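Local coordinates for protein beta-lactamase (Escherichia coli, PDB 6PQ9) that probably hydrolyses beta-lactam antibiotics to substituted beta-amino acids, as a class A extended-spectrum enzyme that gives resistance to these drugs, at residues A[44-49]-A[184-189]. The protein carries 1 engineered substitution. Sequence-based numbering, arbitrary orientation.
Sequences GVAVLG and TPDATV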
ATOM      1  N   GLY A  44       7.603 -11.677  -1.676  1.00 40.42           N
ATOM      2  CA  GLY A  44       6.723 -12.108  -0.595  1.00 40.40           C
ATOM      3  C   GLY A  44       5.258 -11.947  -0.983  1.00 43.85           C
ATOM      4  O   GLY A  44       4.861 -10.917  -1.539  1.00 39.34           O
ATOM      5  N   VAL A  45       4.474 -12.991  -0.701  1.00 39.40           N
ATOM      6  CA  VAL A  45       3.060 -13.038  -1.051  1.00 42.55           C
ATOM      7  C   VAL A  45       2.259 -13.369   0.197  1.00 41.15           C
ATOM      8  O   VAL A  45       2.694 -14.177   1.023  1.00 43.19           O
ATOM      9  CB  VAL A  45       2.761 -14.075  -2.153  1.00 39.35           C
ATOM     10  CG1 VAL A  45       1.362 -13.840  -2.726  1.00 38.36           C
ATOM     11  CG2 VAL A  45       3.811 -14.015  -3.249  1.00 37.54           C
ATOM     12  N   ALA A  46       1.098 -12.735   0.341  1.00 40.92           N
ATOM     13  CA  ALA A  46       0.129 -13.167   1.334  1.00 40.30           C
ATOM     14  C   ALA A  46      -1.265 -12.892   0.794  1.00 42.20           C
ATOM     15  O   ALA A  46      -1.498 -11.884   0.122  1.00 38.36           O
ATOM     16  CB  ALA A  46       0.334 -12.486   2.691  1.00 36.67           C
ATOM     17  N   VAL A  47      -2.173 -13.817   1.077  1.00 39.28           N
ATOM     18  CA  VAL A  47      -3.561 -13.747   0.655  1.00 39.54           C
ATOM     19  C   VAL A  47      -4.414 -14.102   1.855  1.00 44.85           C
ATOM     20  O   VAL A  47      -4.084 -15.025   2.609  1.00 42.43           O
ATOM     21  CB  VAL A  47      -3.877 -14.703  -0.514  1.00 46.49           C
ATOM     22  CG1 VAL A  47      -5.328 -14.549  -0.927  1.00 45.07           C
ATOM     23  CG2 VAL A  47      -2.931 -14.466  -1.701  1.00 42.44           C
ATOM     24  N   LEU A  48      -5.512 -13.373   2.031  1.00 42.19           N
ATOM     25  CA  LEU A  48      -6.435 -13.604   3.132  1.00 47.11           C
ATOM     26  C   LEU A  48      -7.854 -13.433   2.616  1.00 42.29           C
ATOM     27  O   LEU A  48      -8.210 -12.342   2.156  1.00 45.46           O
ATOM     28  CB  LEU A  48      -6.156 -12.631   4.275  1.00 44.07           C
ATOM     29  CG  LEU A  48      -6.431 -13.128   5.677  1.00 44.74           C
ATOM     30  CD1 LEU A  48      -5.786 -14.481   5.829  1.00 47.58           C
ATOM     31  CD2 LEU A  48      -5.886 -12.126   6.702  1.00 36.79           C
ATOM     32  N   GLY A  49      -8.643 -14.503   2.658  1.00 46.26           N
ATOM     33  CA  GLY A  49     -10.063 -14.371   2.363  1.00 39.55           C
ATOM     34  C   GLY A  49     -10.723 -13.395   3.321  1.00 42.89           C
ATOM     35  O   GLY A  49     -10.355 -13.300   4.495  1.00 44.05           O
ATOM     36  N   THR A 184       6.020  -7.669   7.017  1.00 41.04           N
ATOM     37  CA  THR A 184       5.818  -8.986   6.425  1.00 41.07           C
ATOM     38  C   THR A 184       4.568  -8.968   5.550  1.00 42.86           C
ATOM     39  O   THR A 184       3.703  -8.096   5.703  1.00 38.09           O
ATOM     40  CB  THR A 184       5.685 -10.054   7.511  1.00 46.71           C
ATOM     41  OG1 THR A 184       4.467  -9.858   8.243  1.00 45.74           O
ATOM     42  CG2 THR A 184       6.880 -10.019   8.472  1.00 41.37           C
ATOM     43  N   PRO A 185       4.457  -9.898   4.593  1.00 43.59           N
ATOM     44  CA  PRO A 185       3.219  -9.962   3.797  1.00 41.05           C
ATOM     45  C   PRO A 185       1.992 -10.289   4.636  1.00 45.07           C
ATOM     46  O   PRO A 185       0.906  -9.759   4.368  1.00 45.07           O
ATOM     47  CB  PRO A 185       3.527 -11.061   2.767  1.00 38.63           C
ATOM     48  CG  PRO A 185       5.000 -11.178   2.750  1.00 36.20           C
ATOM     49  CD  PRO A 185       5.470 -10.855   4.115  1.00 40.07           C
ATOM     50  N   ASP A 186       2.149 -11.159   5.642  1.00 47.64           N
ATOM     51  CA  ASP A 186       1.066 -11.502   6.565  1.00 47.91           C
ATOM     52  C   ASP A 186       0.481 -10.270   7.219  1.00 40.41           C
ATOM     53  O   ASP A 186      -0.739 -10.098   7.263  1.00 46.77           O
ATOM     54  CB  ASP A 186       1.586 -12.421   7.665  1.00 57.29           C
ATOM     55  CG  ASP A 186       1.427 -13.861   7.329  1.00 63.54           C
ATOM     56  OD1 ASP A 186       1.015 -14.133   6.175  1.00 60.70           O
ATOM     57  OD2 ASP A 186       1.720 -14.705   8.217  1.00 57.88           O
ATOM     58  N   ALA A 187       1.343  -9.428   7.788  1.00 42.26           N
ATOM     59  CA  ALA A 187       0.865  -8.246   8.490  1.00 40.37           C
ATOM     60  C   ALA A 187      -0.050  -7.404   7.600  1.00 42.48           C
ATOM     61  O   ALA A 187      -1.110  -6.946   8.044  1.00 44.41           O
ATOM     62  CB  ALA A 187       2.057  -7.436   8.998  1.00 38.34           C
ATOM     63  N   THR A 188       0.319  -7.241   6.326  1.00 39.04           N
ATOM     64  CA  THR A 188      -0.442  -6.386   5.419  1.00 36.74           C
ATOM     65  C   THR A 188      -1.876  -6.885   5.234  1.00 38.91           C
ATOM     66  O   THR A 188      -2.832  -6.119   5.409  1.00 37.73           O
ATOM     67  CB  THR A 188       0.275  -6.296   4.069  1.00 42.74           C
ATOM     68  OG1 THR A 188       1.661  -5.993   4.274  1.00 40.46           O
ATOM     69  CG2 THR A 188      -0.361  -5.215   3.209  1.00 40.20           C
ATOM     70  N   VAL A 189      -2.046  -8.165   4.867  1.00 37.72           N
ATOM     71  CA  VAL A 189      -3.387  -8.696   4.613  1.00 39.39           C
ATOM     72  C   VAL A 189      -4.216  -8.742   5.898  1.00 43.41           C
ATOM     73  O   VAL A 189      -5.442  -8.585   5.861  1.00 44.92           O
ATOM     74  CB  VAL A 189      -3.317 -10.078   3.932  1.00 38.92           C
ATOM     75  CG1 VAL A 189      -2.776  -9.949   2.505  1.00 38.39           C
ATOM     76  CG2 VAL A 189      -2.460 -11.049   4.739  1.00 41.03           C
TER
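Ala46, Leu48 and Gly44 on one face of a strand pack against Pro185 and Val189 in the first turn of a helix, a buried, apolar helix-on-sheet contact in the alpha/beta domain of the class A beta-lactamase fold. Strand 42-49 runs between strands 55-58 and 264-274 of the five-stranded antiparallel sheet, and helix 185-196 lies on it; the axes of the strand and helix segments come within 7.2 Å at closest approach, their directions 31° from parallel. The alternate residues Val45 and Val47 turn to the other face, where they meet Ile288 and Val292 of helix 278-297, so this strand is sandwiched between helices.

Ala46 sits at the centre. Its methyl CB lies 3.5 Å from Pro185 CB and also touches Val189 CG2, and thus fits between the two helix residues. The same methyl is 3.3 Å from Pro185 O. On one side of it the Pro185 ring reaches along the strand, and CG rests 3.8 Å from Gly44 C. On the other side Val189 splits its branches: with CG1 anti to its own carbonyl carbon (chi1 -69°), that methyl comes within 3.3 Å of Ala46 O, while CG2 turns to the Ala46 methyl and to Leu48 CB. Leu48 continues the row, its CB 3.8 Å from Val189 CB and its CD2 near the Val189 carbonyl.

The helix start is fixed separately: Thr184 is the N-cap, its OG1 accepting from Ala187 N at 3.2 Å, and Glu60 takes the Asp186 N-H. Since no hydrogen bond joins the two segments, their cohesion comes from shape fit and dispersion between aliphatic groups, with methyls also set against two carbonyl oxygens. The backbones of Gly44 to Leu48 bond to the neighbouring strands, whereas Gly49 O takes a hydrogen bond from Lys193 further along the helix.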